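Local coordinates for transcriptional regulator, MarR/EmrR family (Clostridium acetobutylicum, PDB 3JW4), which probably binds DNA as a two-subunit transcription factor of the MarR/EmrR family, through a winged helix-turn-helix domain, at residues Ala32-Leu37 with Asn115-Glu120; Ser41-Met46 with Thr75-Gly80; Arg45-Ile50 with Ala109-Phe114; Ser56-Lys61 with Lys99-Leu104. All blocks are in the same frame, centred on the assembly; numbering follows the deposited sequence. Where two conformers were deposited one is given.

Contact 1. Residues Ala32-Leu37 with Asn115-Glu120; sequences ARLAEL and NNIFLE
Ile117 pushes its CD1 methyl between Leu34 and the backbone of the last part of helix 14-35: CD1 lies 3.7 Å from Leu34 CD2 and equally close to the carbonyl oxygen of Arg33. The CG1 branch, anti to the carbonyl carbon (chi1 -67°), sends CD1 there, while its CG2 methyl meets Arg33 CB at 4.0 Å. Further out, the Arg33 side chain runs past Ile117 in the opposite sense, and CG1 of the isoleucine lies over one face of the guanidinium. The far end of that group forms a salt bridge with Glu120. Arg33 NH2 donates to Glu120 OE1 at 2.8 Å, and NH1 makes a weaker, more bent bond to the same oxygen at 3.1 Å. Both nitrogens thus fork onto one oxygen; the guanidinium and carboxylate planes stand 71° apart, and NH2 comes from above the carboxylate plane. On the inner side, Leu34 CD1 reaches Phe118 CE1 at 4.2 Å. The salt bridge lies at the solvent side of this apolar patch. Phe118 also makes a cation-pi contact with Arg45 of helix 41-53 and packs on Thr13 of the second subunit, placing this junction of helices 14-35 and 105-126 beside the subunit interface.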
loop_
_atom_site.group_PDB
_atom_site.type_symbol
_atom_site.label_atom_id
_atom_site.label_comp_id
_atom_site.label_asym_id
_atom_site.label_seq_id
_atom_site.Cartn_x
_atom_site.Cartn_y
_atom_site.Cartn_z
ATOM N N ALA B 32 5.835 -5.211 -12.104
ATOM C CA ALA B 32 6.479 -5.194 -13.418
ATOM C C ALA B 32 6.723 -6.602 -13.964
ATOM O O ALA B 32 6.447 -6.865 -15.138
ATOM C CB ALA B 32 7.784 -4.386 -13.384
ATOM N N ARG B 33 7.197 -7.511 -13.115
ATOM C CA ARG B 33 7.444 -8.904 -13.519
ATOM C C ARG B 33 6.147 -9.708 -13.815
ATOM O O ARG B 33 6.138 -10.697 -14.569
ATOM C CB ARG B 33 8.281 -9.607 -12.449
ATOM C CG ARG B 33 9.584 -10.178 -13.010
ATOM C CD ARG B 33 10.496 -10.730 -11.915
ATOM N NE ARG B 33 10.766 -12.159 -12.096
ATOM C CZ ARG B 33 11.499 -12.900 -11.269
ATOM N NH1 ARG B 33 11.663 -14.192 -11.528
ATOM N NH2 ARG B 33 12.079 -12.361 -10.194
ATOM N N LEU B 34 5.052 -9.267 -13.213
ATOM C CA LEU B 34 3.762 -9.883 -13.426
ATOM C C LEU B 34 3.080 -9.300 -14.664
ATOM O O LEU B 34 2.443 -10.037 -15.433
ATOM C CB LEU B 34 2.877 -9.652 -12.210
ATOM C CG LEU B 34 3.343 -10.344 -10.938
ATOM C CD1 LEU B 34 2.634 -9.698 -9.738
ATOM C CD2 LEU B 34 3.101 -11.839 -11.026
ATOM N N ALA B 35 3.194 -7.975 -14.812
ATOM C CA ALA B 35 2.547 -7.204 -15.890
ATOM C C ALA B 35 2.963 -7.713 -17.259
ATOM O O ALA B 35 2.161 -7.699 -18.204
ATOM C CB ALA B 35 2.888 -5.698 -15.773
ATOM N N GLU B 36 4.209 -8.169 -17.361
ATOM C CA GLU B 36 4.695 -8.776 -18.600
ATOM C C GLU B 36 3.865 -10.011 -18.961
ATOM O O GLU B 36 3.663 -10.311 -20.137
ATOM C CB GLU B 36 6.207 -9.101 -18.524
ATOM C CG GLU B 36 7.083 -8.202 -19.384
ATOM C CD GLU B 36 7.250 -6.784 -18.844
ATOM O OE1 GLU B 36 7.751 -6.632 -17.696
ATOM O OE2 GLU B 36 6.912 -5.824 -19.575
ATOM N N LEU B 37 3.342 -10.685 -17.952
ATOM C CA LEU B 37 2.502 -11.880 -18.160
ATOM C C LEU B 37 1.012 -11.576 -18.170
ATOM O O LEU B 37 0.205 -12.475 -17.981
ATOM C CB LEU B 37 2.772 -12.915 -17.070
ATOM C CG LEU B 37 4.240 -13.166 -16.742
ATOM C CD1 LEU B 37 4.297 -14.235 -15.611
ATOM C CD2 LEU B 37 4.994 -13.577 -17.994
ATOM N N ASN B 115 4.069 -17.604 -7.419
ATOM C CA ASN B 115 4.832 -17.862 -6.206
ATOM C C ASN B 115 6.325 -17.657 -6.374
ATOM O O ASN B 115 6.951 -17.057 -5.507
ATOM C CB ASN B 115 4.550 -19.260 -5.651
ATOM C CG ASN B 115 3.164 -19.361 -5.033
ATOM O OD1 ASN B 115 2.421 -18.377 -5.001
ATOM N ND2 ASN B 115 2.799 -20.552 -4.571
ATOM N N ASN B 116 6.895 -18.112 -7.484
ATOM C CA ASN B 116 8.329 -17.900 -7.694
ATOM C C ASN B 116 8.702 -16.419 -7.787
ATOM O O ASN B 116 9.734 -16.021 -7.274
ATOM C CB ASN B 116 8.838 -18.648 -8.916
ATOM C CG ASN B 116 8.651 -20.149 -8.782
ATOM O OD1 ASN B 116 8.717 -20.688 -7.683
ATOM N ND2 ASN B 116 8.359 -20.812 -9.883
ATOM N N ILE B 117 7.859 -15.611 -8.423
ATOM C CA ILE B 117 8.120 -14.191 -8.506
ATOM C C ILE B 117 8.124 -13.593 -7.094
ATOM O O ILE B 117 9.075 -12.903 -6.712
ATOM C CB ILE B 117 7.123 -13.496 -9.433
ATOM C CG1 ILE B 117 7.352 -13.970 -10.884
ATOM C CG2 ILE B 117 7.294 -11.995 -9.362
ATOM C CD1 ILE B 117 6.432 -13.305 -11.896
ATOM N N PHE B 118 7.113 -13.929 -6.301
ATOM C CA PHE B 118 7.016 -13.427 -4.923
ATOM C C PHE B 118 8.186 -13.890 -4.058
ATOM O O PHE B 118 8.660 -13.151 -3.190
ATOM C CB PHE B 118 5.694 -13.835 -4.260
ATOM C CG PHE B 118 4.439 -13.285 -4.944
ATOM C CD1 PHE B 118 4.391 -11.999 -5.437
ATOM C CD2 PHE B 118 3.283 -14.069 -5.022
ATOM C CE1 PHE B 118 3.219 -11.496 -6.028
ATOM C CE2 PHE B 118 2.104 -13.592 -5.624
ATOM C CZ PHE B 118 2.071 -12.292 -6.121
ATOM N N LEU B 119 8.657 -15.106 -4.293
ATOM C CA LEU B 119 9.781 -15.632 -3.544
ATOM C C LEU B 119 11.123 -14.931 -3.890
ATOM O O LEU B 119 11.962 -14.715 -2.992
ATOM C CB LEU B 119 9.907 -17.123 -3.763
ATOM C CG LEU B 119 10.636 -17.855 -2.641
ATOM C CD1 LEU B 119 9.687 -18.053 -1.428
ATOM C CD2 LEU B 119 11.199 -19.185 -3.151
ATOM N N GLU B 120 11.330 -14.568 -5.163
ATOM C CA GLU B 120 12.543 -13.834 -5.534
ATOM C C GLU B 120 12.501 -12.420 -4.931
ATOM O O GLU B 120 13.521 -11.913 -4.500
ATOM C CB GLU B 120 12.760 -13.763 -7.047
ATOM C CG GLU B 120 12.718 -15.142 -7.778
ATOM C CD GLU B 120 13.649 -15.239 -9.004
ATOM O OE1 GLU B 120 14.048 -14.169 -9.548
ATOM O OE2 GLU B 120 13.973 -16.390 -9.420
#

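Contact 2. Residues Ser41-Met46 with Thr75-Gly80; sequences SQQGRM and TSMLQG
Met77 and Met46, both selenomethionine here, meet selenium to selenium at 3.6 Å in the conformer given for Met46, their side chains crossing at a slant. Met77 CG is anti to the backbone N (chi1 175°), and the chain stays extended as far as SE, which carries it across to helix 41-53. A bend at the last torsion then lays the CE methyl against Gln42, with CE 3.3 Å from Gln42 CG and close to the amide carbon CD as well. The two side chains lie roughly at right angles. In the same conformer Leu78 CD2 comes to 3.5 Å from Met46 SE, while Gln43 CG touches Met77 CG. A water joins the helices at this edge: it accepts from Gln43 NE2 at 3.2 Å and donates to the backbone O of Met77 at 2.6 Å. The same amide is held at its other end by Asn40, whose backbone N bonds to Gln43 OE1. Further out, Ile74 and Leu81 pack on Met46, and Leu63 and Ile87 on Leu78. The short helical segments cross at -73°, their axes 11.0 Å apart. The apolar part is dispersion between thioether-type chains and methyls, selenium standing in for the natural sulfur; the water-bridged Gln43 amide gives a polar edge.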
loop_
_atom_site.group_PDB
_atom_site.type_symbol
_atom_site.label_atom_id
_atom_site.label_comp_id
_atom_site.label_asym_id
_atom_site.label_seq_id
_atom_site.Cartn_x
_atom_site.Cartn_y
_atom_site.Cartn_z
ATOM N N SER B 41 -0.903 -8.847 -9.098
ATOM C CA SER B 41 -0.674 -9.525 -7.835
ATOM C C SER B 41 -1.974 -9.979 -7.126
ATOM O O SER B 41 -1.976 -10.990 -6.400
ATOM C CB SER B 41 0.155 -8.636 -6.914
ATOM O OG SER B 41 -0.590 -7.504 -6.580
ATOM N N GLN B 42 -3.053 -9.236 -7.340
ATOM C CA GLN B 42 -4.331 -9.581 -6.745
ATOM C C GLN B 42 -4.891 -10.897 -7.352
ATOM O O GLN B 42 -5.357 -11.772 -6.610
ATOM C CB GLN B 42 -5.309 -8.404 -6.850
ATOM C CG GLN B 42 -6.780 -8.765 -6.686
ATOM C CD GLN B 42 -7.634 -7.646 -6.051
ATOM O OE1 GLN B 42 -7.477 -6.439 -6.360
ATOM N NE2 GLN B 42 -8.547 -8.056 -5.147
ATOM N N GLN B 43 -4.803 -11.045 -8.666
ATOM C CA GLN B 43 -5.156 -12.302 -9.326
ATOM C C GLN B 43 -4.330 -13.455 -8.809
ATOM O O GLN B 43 -4.856 -14.516 -8.583
ATOM C CB GLN B 43 -4.906 -12.270 -10.816
ATOM C CG GLN B 43 -5.776 -11.350 -11.556
ATOM C CD GLN B 43 -5.234 -11.130 -12.957
ATOM O OE1 GLN B 43 -4.022 -11.202 -13.183
ATOM N NE2 GLN B 43 -6.118 -10.903 -13.889
ATOM N N GLY B 44 -3.032 -13.227 -8.655
ATOM C CA GLY B 44 -2.110 -14.235 -8.130
ATOM C C GLY B 44 -2.439 -14.685 -6.729
ATOM O O GLY B 44 -2.496 -15.875 -6.460
ATOM N N ARG B 45 -2.647 -13.721 -5.839
ATOM C CA ARG B 45 -3.144 -13.982 -4.496
ATOM C C ARG B 45 -4.469 -14.765 -4.473
ATOM O O ARG B 45 -4.645 -15.695 -3.680
ATOM C CB ARG B 45 -3.344 -12.642 -3.763
ATOM C CG ARG B 45 -2.278 -12.282 -2.791
ATOM C CD ARG B 45 -0.897 -12.007 -3.377
ATOM N NE ARG B 45 0.099 -12.737 -2.572
ATOM C CZ ARG B 45 1.325 -12.324 -2.250
ATOM N NH1 ARG B 45 2.089 -13.128 -1.513
ATOM N NH2 ARG B 45 1.793 -11.141 -2.641
HETATM N N MSE B 46 -5.404 -14.364 -5.326
HETATM C CA MSE B 46 -6.699 -15.035 -5.410
HETATM C C MSE B 46 -6.527 -16.484 -5.865
HETATM O O MSE B 46 -7.034 -17.398 -5.210
HETATM C CB MSE B 46 -7.645 -14.304 -6.370
HETATM C CG MSE B 46 -8.920 -15.070 -6.653
HETATM SE SE MSE B 46 -10.384 -13.931 -7.188
HETATM C CE MSE B 46 -10.413 -12.856 -5.609
ATOM N N THR B 75 -16.025 -10.435 -8.870
ATOM C CA THR B 75 -16.814 -11.152 -9.872
ATOM C C THR B 75 -16.090 -11.089 -11.194
ATOM O O THR B 75 -15.919 -12.103 -11.859
ATOM C CB THR B 75 -18.223 -10.551 -10.065
ATOM O OG1 THR B 75 -18.886 -10.509 -8.795
ATOM C CG2 THR B 75 -19.013 -11.397 -11.033
ATOM N N SER B 76 -15.637 -9.903 -11.568
ATOM C CA SER B 76 -14.919 -9.747 -12.829
ATOM C C SER B 76 -13.621 -10.553 -12.847
ATOM O O SER B 76 -13.258 -11.175 -13.851
ATOM C CB SER B 76 -14.584 -8.276 -13.097
ATOM O OG SER B 76 -14.021 -8.167 -14.404
HETATM N N MSE B 77 -12.913 -10.539 -11.727
HETATM C CA MSE B 77 -11.617 -11.207 -11.699
HETATM C C MSE B 77 -11.813 -12.729 -11.792
HETATM O O MSE B 77 -11.086 -13.377 -12.513
HETATM C CB MSE B 77 -10.850 -10.806 -10.451
HETATM C CG MSE B 77 -9.517 -11.530 -10.245
HETATM SE SE MSE B 77 -8.735 -11.006 -8.517
HETATM C CE MSE B 77 -9.585 -9.270 -8.254
ATOM N N LEU B 78 -12.825 -13.269 -11.104
ATOM C CA LEU B 78 -13.148 -14.690 -11.207
ATOM C C LEU B 78 -13.609 -15.081 -12.592
ATOM O O LEU B 78 -13.216 -16.133 -13.108
ATOM C CB LEU B 78 -14.229 -15.118 -10.185
ATOM C CG LEU B 78 -13.795 -15.167 -8.725
ATOM C CD1 LEU B 78 -14.991 -15.436 -7.825
ATOM C CD2 LEU B 78 -12.715 -16.271 -8.475
ATOM N N GLN B 79 -14.464 -14.272 -13.196
ATOM C CA GLN B 79 -14.905 -14.570 -14.573
ATOM C C GLN B 79 -13.687 -14.599 -15.506
ATOM O O GLN B 79 -13.632 -15.404 -16.438
ATOM C CB GLN B 79 -15.937 -13.569 -15.075
ATOM C CG GLN B 79 -17.384 -13.849 -14.605
ATOM C CD GLN B 79 -18.355 -12.788 -15.040
ATOM O OE1 GLN B 79 -18.682 -11.879 -14.254
ATOM N NE2 GLN B 79 -18.798 -12.834 -16.319
ATOM N N GLY B 80 -12.735 -13.712 -15.256
ATOM C CA GLY B 80 -11.526 -13.608 -16.102
ATOM C C GLY B 80 -10.671 -14.863 -15.976
ATOM O O GLY B 80 -10.340 -15.489 -16.967
HETATM O O HOH W 1 -8.988 -12.258 -13.623
#

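Contact 3. Residues Arg45-Ile50 with Ala109-Phe114; sequences RMIGYI and ALVEEF
Ile47 points from helix 41-53 toward helix 105-126 and meets three side chains there. Beside Val111 it runs in the opposite sense, and the methyls Ile47 CG2 and Val111 CG2 face each other, modelled at a doubtfully short 3.2 Å. Its longer branch, anti to the carbonyl carbon (chi1 -59°) and extended beyond (chi2 179°), carries CD1 on to Phe114 and Leu110. Ile47 CD1 approaches Phe114 CE2 obliquely at 4.0 Å, the isoleucine lying about square to the phenylalanine side chain. Leu110 also crosses it near a right angle, though its CD2 is modelled too close to Ile47 CD1 to be reliable. Gly48 CA and Val111 CA, 5.7 Å apart, are the nearest pair of the two backbones; Val111 CG2 rests 3.9 Å from Gly48 N, methyl against bare backbone. The short segments cross at -122° with their axes 9.5 Å apart. Around this cluster, Leu39 touches Leu110 and Phe114, while Leu81 and Val103 close on Ile47. The result is an apolar core in which helix 41-53 of the winged helix-turn-helix domain packs on the long helix following the wing, as in the MarR fold, where that helix leads from the DNA-binding domain into the dimerisation region.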
loop_
_atom_site.group_PDB
_atom_site.type_symbol
_atom_site.label_atom_id
_atom_site.label_comp_id
_atom_site.label_asym_id
_atom_site.label_seq_id
_atom_site.Cartn_x
_atom_site.Cartn_y
_atom_site.Cartn_z
ATOM N N ARG B 45 -2.647 -13.721 -5.839
ATOM C CA ARG B 45 -3.144 -13.982 -4.496
ATOM C C ARG B 45 -4.469 -14.765 -4.473
ATOM O O ARG B 45 -4.645 -15.695 -3.680
ATOM C CB ARG B 45 -3.344 -12.642 -3.763
ATOM C CG ARG B 45 -2.278 -12.282 -2.791
ATOM C CD ARG B 45 -0.897 -12.007 -3.377
ATOM N NE ARG B 45 0.099 -12.737 -2.572
ATOM C CZ ARG B 45 1.325 -12.324 -2.250
ATOM N NH1 ARG B 45 2.089 -13.128 -1.513
ATOM N NH2 ARG B 45 1.793 -11.141 -2.641
HETATM N N MSE B 46 -5.404 -14.364 -5.326
HETATM C CA MSE B 46 -6.699 -15.035 -5.410
HETATM C C MSE B 46 -6.527 -16.484 -5.865
HETATM O O MSE B 46 -7.034 -17.398 -5.210
HETATM C CB MSE B 46 -7.645 -14.304 -6.370
HETATM C CG MSE B 46 -8.920 -15.070 -6.653
HETATM SE SE MSE B 46 -10.384 -13.931 -7.188
HETATM C CE MSE B 46 -10.413 -12.856 -5.609
ATOM N N ILE B 47 -5.818 -16.701 -6.961
ATOM C CA ILE B 47 -5.593 -18.071 -7.441
ATOM C C ILE B 47 -4.877 -18.931 -6.385
ATOM O O ILE B 47 -5.238 -20.073 -6.183
ATOM C CB ILE B 47 -4.756 -18.156 -8.704
ATOM C CG1 ILE B 47 -5.365 -17.425 -9.847
ATOM C CG2 ILE B 47 -4.741 -19.620 -9.235
ATOM C CD1 ILE B 47 -4.489 -17.508 -11.080
ATOM N N GLY B 48 -3.821 -18.386 -5.776
ATOM C CA GLY B 48 -3.119 -19.049 -4.683
ATOM C C GLY B 48 -4.052 -19.461 -3.548
ATOM O O GLY B 48 -3.974 -20.571 -3.050
ATOM N N TYR B 49 -4.913 -18.552 -3.120
ATOM C CA TYR B 49 -5.838 -18.818 -2.021
ATOM C C TYR B 49 -6.771 -19.956 -2.441
ATOM O O TYR B 49 -7.029 -20.885 -1.679
ATOM C CB TYR B 49 -6.658 -17.552 -1.678
ATOM C CG TYR B 49 -7.598 -17.762 -0.516
ATOM C CD1 TYR B 49 -7.116 -17.716 0.803
ATOM C CD2 TYR B 49 -8.929 -18.097 -0.719
ATOM C CE1 TYR B 49 -7.957 -17.961 1.897
ATOM C CE2 TYR B 49 -9.797 -18.349 0.382
ATOM C CZ TYR B 49 -9.294 -18.273 1.679
ATOM O OH TYR B 49 -10.108 -18.498 2.760
ATOM N N ILE B 50 -7.250 -19.909 -3.681
ATOM C CA ILE B 50 -8.121 -20.955 -4.157
ATOM C C ILE B 50 -7.377 -22.289 -4.172
ATOM O O ILE B 50 -7.863 -23.270 -3.645
ATOM C CB ILE B 50 -8.704 -20.679 -5.533
ATOM C CG1 ILE B 50 -9.568 -19.420 -5.556
ATOM C CG2 ILE B 50 -9.525 -21.850 -5.978
ATOM C CD1 ILE B 50 -9.850 -18.920 -6.969
ATOM N N ALA B 109 -0.237 -24.536 -12.605
ATOM C CA ALA B 109 1.048 -24.123 -13.203
ATOM C C ALA B 109 1.282 -22.609 -13.027
ATOM O O ALA B 109 2.375 -22.188 -12.652
ATOM C CB ALA B 109 1.126 -24.528 -14.711
ATOM N N LEU B 110 0.246 -21.801 -13.232
ATOM C CA LEU B 110 0.338 -20.348 -13.056
ATOM C C LEU B 110 0.581 -19.914 -11.584
ATOM O O LEU B 110 1.326 -18.970 -11.350
ATOM C CB LEU B 110 -0.935 -19.690 -13.566
ATOM C CG LEU B 110 -1.081 -18.173 -13.654
ATOM C CD1 LEU B 110 -0.487 -17.667 -14.892
ATOM C CD2 LEU B 110 -2.570 -17.794 -13.579
ATOM N N VAL B 111 -0.051 -20.594 -10.620
ATOM C CA VAL B 111 0.181 -20.340 -9.204
ATOM C C VAL B 111 1.682 -20.443 -8.922
ATOM O O VAL B 111 2.254 -19.625 -8.235
ATOM C CB VAL B 111 -0.555 -21.373 -8.316
ATOM C CG1 VAL B 111 0.156 -21.524 -6.956
ATOM C CG2 VAL B 111 -2.022 -20.981 -8.116
ATOM N N GLU B 112 2.320 -21.452 -9.498
ATOM C CA GLU B 112 3.711 -21.690 -9.222
ATOM C C GLU B 112 4.584 -20.570 -9.783
ATOM O O GLU B 112 5.495 -20.116 -9.102
ATOM C CB GLU B 112 4.170 -23.064 -9.732
ATOM C CG GLU B 112 5.503 -23.466 -9.103
ATOM C CD GLU B 112 6.121 -24.690 -9.736
ATOM O OE1 GLU B 112 5.389 -25.546 -10.319
ATOM O OE2 GLU B 112 7.363 -24.778 -9.653
ATOM N N GLU B 113 4.300 -20.102 -10.993
ATOM C CA GLU B 113 5.051 -18.981 -11.543
ATOM C C GLU B 113 4.826 -17.707 -10.702
ATOM O O GLU B 113 5.792 -17.045 -10.424
ATOM C CB GLU B 113 4.752 -18.716 -13.028
ATOM C CG GLU B 113 5.155 -19.862 -13.999
ATOM C CD GLU B 113 6.648 -19.877 -14.402
ATOM O OE1 GLU B 113 7.456 -19.089 -13.843
ATOM O OE2 GLU B 113 7.020 -20.698 -15.283
ATOM N N PHE B 114 3.581 -17.423 -10.274
ATOM C CA PHE B 114 3.287 -16.332 -9.331
ATOM C C PHE B 114 4.190 -16.471 -8.104
ATOM O O PHE B 114 4.957 -15.586 -7.797
ATOM C CB PHE B 114 1.823 -16.322 -8.822
ATOM C CG PHE B 114 0.862 -15.496 -9.648
ATOM C CD1 PHE B 114 0.955 -14.106 -9.682
ATOM C CD2 PHE B 114 -0.194 -16.117 -10.346
ATOM C CE1 PHE B 114 0.046 -13.351 -10.428
ATOM C CE2 PHE B 114 -1.120 -15.367 -11.107
ATOM C CZ PHE B 114 -0.999 -13.979 -11.153
#

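Contact 4. Residues Ser56-Lys61 with Lys99-Leu104; sequences SGIIQK and KNIYVL
The second strand of the wing, at its tip-side end, is tied here to the segment leading into helix 60-64. Ile101 N in strand 100-103 donates to Ile58 O at 2.8 Å; the N-H...O angle is 152°, and the N-H arrives in the carbonyl plane. The same oxygen receives a CA-H...O contact from Asn100 CA at 3.2 Å, giving it two neighbours on one strand. A water adds a second link, accepting from Ile58 N at 2.7 Å and donating to Ile101 O at 2.8 Å. In winged-helix proteins such as the MarR family, a short extended segment ahead of the second helix commonly pairs with the wing in this way; the wing's other strand, 87-90, bonds to Asn100 and Tyr102 through Arg90 and Glu88. Ile101 CD1 tucks under the helix start, 3.7 Å from Gln60 N, and also faces Ile58 CG2. Asn100 CG stands anti to the carbonyl carbon (chi1 -76°), which brings its ND2 3.7 Å from Gly57 CA and equally near Ile59 CG2. Gly57, with positive phi, presents bare backbone to that amide. Ile59 occupies the N-cap position of helix 60-64, and its backbone N is bonded to Asp62 OD2.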
loop_
_atom_site.group_PDB
_atom_site.type_symbol
_atom_site.label_atom_id
_atom_site.label_comp_id
_atom_site.label_asym_id
_atom_site.label_seq_id
_atom_site.Cartn_x
_atom_site.Cartn_y
_atom_site.Cartn_z
ATOM N N SER B 56 -11.268 -27.661 1.031
ATOM C CA SER B 56 -12.182 -27.201 2.089
ATOM C C SER B 56 -13.546 -26.742 1.579
ATOM O O SER B 56 -14.520 -26.647 2.364
ATOM C CB SER B 56 -11.598 -25.971 2.775
ATOM O OG SER B 56 -10.556 -26.363 3.621
ATOM N N GLY B 57 -13.611 -26.401 0.293
ATOM C CA GLY B 57 -14.831 -25.939 -0.333
ATOM C C GLY B 57 -14.843 -24.421 -0.337
ATOM O O GLY B 57 -15.069 -23.818 0.689
ATOM N N ILE B 58 -14.584 -23.806 -1.487
ATOM C CA ILE B 58 -14.561 -22.347 -1.580
ATOM C C ILE B 58 -15.733 -21.905 -2.436
ATOM O O ILE B 58 -15.881 -22.391 -3.559
ATOM C CB ILE B 58 -13.273 -21.867 -2.270
ATOM C CG1 ILE B 58 -12.061 -22.124 -1.392
ATOM C CG2 ILE B 58 -13.326 -20.361 -2.571
ATOM C CD1 ILE B 58 -10.830 -22.099 -2.217
ATOM N N ILE B 59 -16.571 -21.008 -1.923
ATOM C CA ILE B 59 -17.592 -20.358 -2.765
ATOM C C ILE B 59 -17.276 -18.875 -2.990
ATOM O O ILE B 59 -16.402 -18.305 -2.340
ATOM C CB ILE B 59 -19.030 -20.552 -2.216
ATOM C CG1 ILE B 59 -19.231 -19.806 -0.896
ATOM C CG2 ILE B 59 -19.348 -22.041 -2.060
ATOM C CD1 ILE B 59 -20.662 -19.835 -0.401
ATOM N N GLN B 60 -17.965 -18.249 -3.940
ATOM C CA GLN B 60 -17.627 -16.860 -4.276
ATOM C C GLN B 60 -17.701 -15.956 -3.050
ATOM O O GLN B 60 -16.830 -15.108 -2.856
ATOM C CB GLN B 60 -18.484 -16.311 -5.420
ATOM C CG GLN B 60 -18.087 -14.874 -5.799
ATOM C CD GLN B 60 -18.755 -14.374 -7.052
ATOM O OE1 GLN B 60 -18.934 -15.122 -8.017
ATOM N NE2 GLN B 60 -19.104 -13.087 -7.062
ATOM N N LYS B 61 -18.718 -16.163 -2.210
ATOM C CA LYS B 61 -18.836 -15.455 -0.927
ATOM C C LYS B 61 -17.543 -15.425 -0.086
ATOM O O LYS B 61 -17.190 -14.378 0.442
ATOM C CB LYS B 61 -19.985 -16.041 -0.081
ATOM C CG LYS B 61 -21.345 -15.352 -0.254
ATOM C CD LYS B 61 -22.547 -16.334 -0.184
ATOM C CE LYS B 61 -22.623 -17.137 1.127
ATOM N NZ LYS B 61 -22.953 -16.304 2.313
ATOM N N LYS B 99 -21.940 -23.793 -5.970
ATOM C CA LYS B 99 -20.767 -24.385 -6.614
ATOM C C LYS B 99 -19.460 -24.037 -5.900
ATOM O O LYS B 99 -19.321 -22.948 -5.353
ATOM C CB LYS B 99 -20.678 -23.931 -8.064
ATOM C CG LYS B 99 -21.714 -24.581 -8.960
ATOM C CD LYS B 99 -21.644 -23.965 -10.342
ATOM C CE LYS B 99 -22.605 -24.617 -11.306
ATOM N NZ LYS B 99 -22.470 -23.986 -12.636
ATOM N N ASN B 100 -18.507 -24.967 -5.921
ATOM C CA ASN B 100 -17.186 -24.766 -5.304
ATOM C C ASN B 100 -16.196 -24.390 -6.404
ATOM O O ASN B 100 -16.269 -24.919 -7.520
ATOM C CB ASN B 100 -16.692 -26.046 -4.614
ATOM C CG ASN B 100 -17.385 -26.340 -3.259
ATOM O OD1 ASN B 100 -17.547 -27.479 -2.924
ATOM N ND2 ASN B 100 -17.752 -25.321 -2.497
ATOM N N ILE B 101 -15.231 -23.544 -6.067
ATOM C CA ILE B 101 -14.263 -23.043 -7.018
ATOM C C ILE B 101 -12.960 -23.868 -6.876
ATOM O O ILE B 101 -12.467 -24.097 -5.739
ATOM C CB ILE B 101 -14.027 -21.519 -6.785
ATOM C CG1 ILE B 101 -15.365 -20.752 -6.890
ATOM C CG2 ILE B 101 -12.991 -20.976 -7.746
ATOM C CD1 ILE B 101 -15.324 -19.360 -6.344
ATOM N N TYR B 102 -12.451 -24.369 -7.998
ATOM C CA TYR B 102 -11.200 -25.112 -8.017
ATOM C C TYR B 102 -10.255 -24.555 -9.061
ATOM O O TYR B 102 -10.687 -23.984 -10.027
ATOM C CB TYR B 102 -11.456 -26.574 -8.333
ATOM C CG TYR B 102 -12.231 -27.287 -7.266
ATOM C CD1 TYR B 102 -13.617 -27.232 -7.249
ATOM C CD2 TYR B 102 -11.590 -28.007 -6.278
ATOM C CE1 TYR B 102 -14.345 -27.896 -6.277
ATOM C CE2 TYR B 102 -12.323 -28.664 -5.277
ATOM C CZ TYR B 102 -13.698 -28.596 -5.300
ATOM O OH TYR B 102 -14.458 -29.233 -4.354
ATOM N N VAL B 103 -8.962 -24.718 -8.841
ATOM C CA VAL B 103 -7.973 -24.390 -9.839
ATOM C C VAL B 103 -7.901 -25.537 -10.860
ATOM O O VAL B 103 -8.038 -26.708 -10.549
ATOM C CB VAL B 103 -6.632 -24.090 -9.167
ATOM C CG1 VAL B 103 -5.611 -23.723 -10.138
ATOM C CG2 VAL B 103 -6.828 -22.870 -8.214
ATOM N N LEU B 104 -7.791 -25.189 -12.119
ATOM C CA LEU B 104 -7.542 -26.222 -13.129
ATOM C C LEU B 104 -6.015 -26.408 -13.266
ATOM O O LEU B 104 -5.276 -25.554 -12.813
ATOM C CB LEU B 104 -8.168 -25.752 -14.438
ATOM C CG LEU B 104 -9.682 -25.848 -14.530
ATOM C CD1 LEU B 104 -10.237 -25.011 -15.738
ATOM C CD2 LEU B 104 -10.097 -27.311 -14.648
HETATM O O HOH W 2 -13.643 -25.297 -3.541
#

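In the fold
From the N terminus, helix 14-35 leads into contact 1, which closes the longest loop by joining helix 105-126 and encloses the other three contacts. Helix 41-53 comes next and starts both contact 2, reaching helix 74-83, and contact 3, reaching helix 105-126; the two share Arg45 and Met46. The segment before helix 60-64 opens contact 4, which ends on strand 100-103. Contacts 2 and 4 cross, whereas contact 4 lies within the span of contact 3. Ile50 packs against Ile58 and Val103, linking contacts 3 and 4, and Phe114 touches Leu34 and Gly44, joining contact 3 to contacts 1 and 2. Together they tie the winged helix-turn-helix elements to the long helices beside the second subunit.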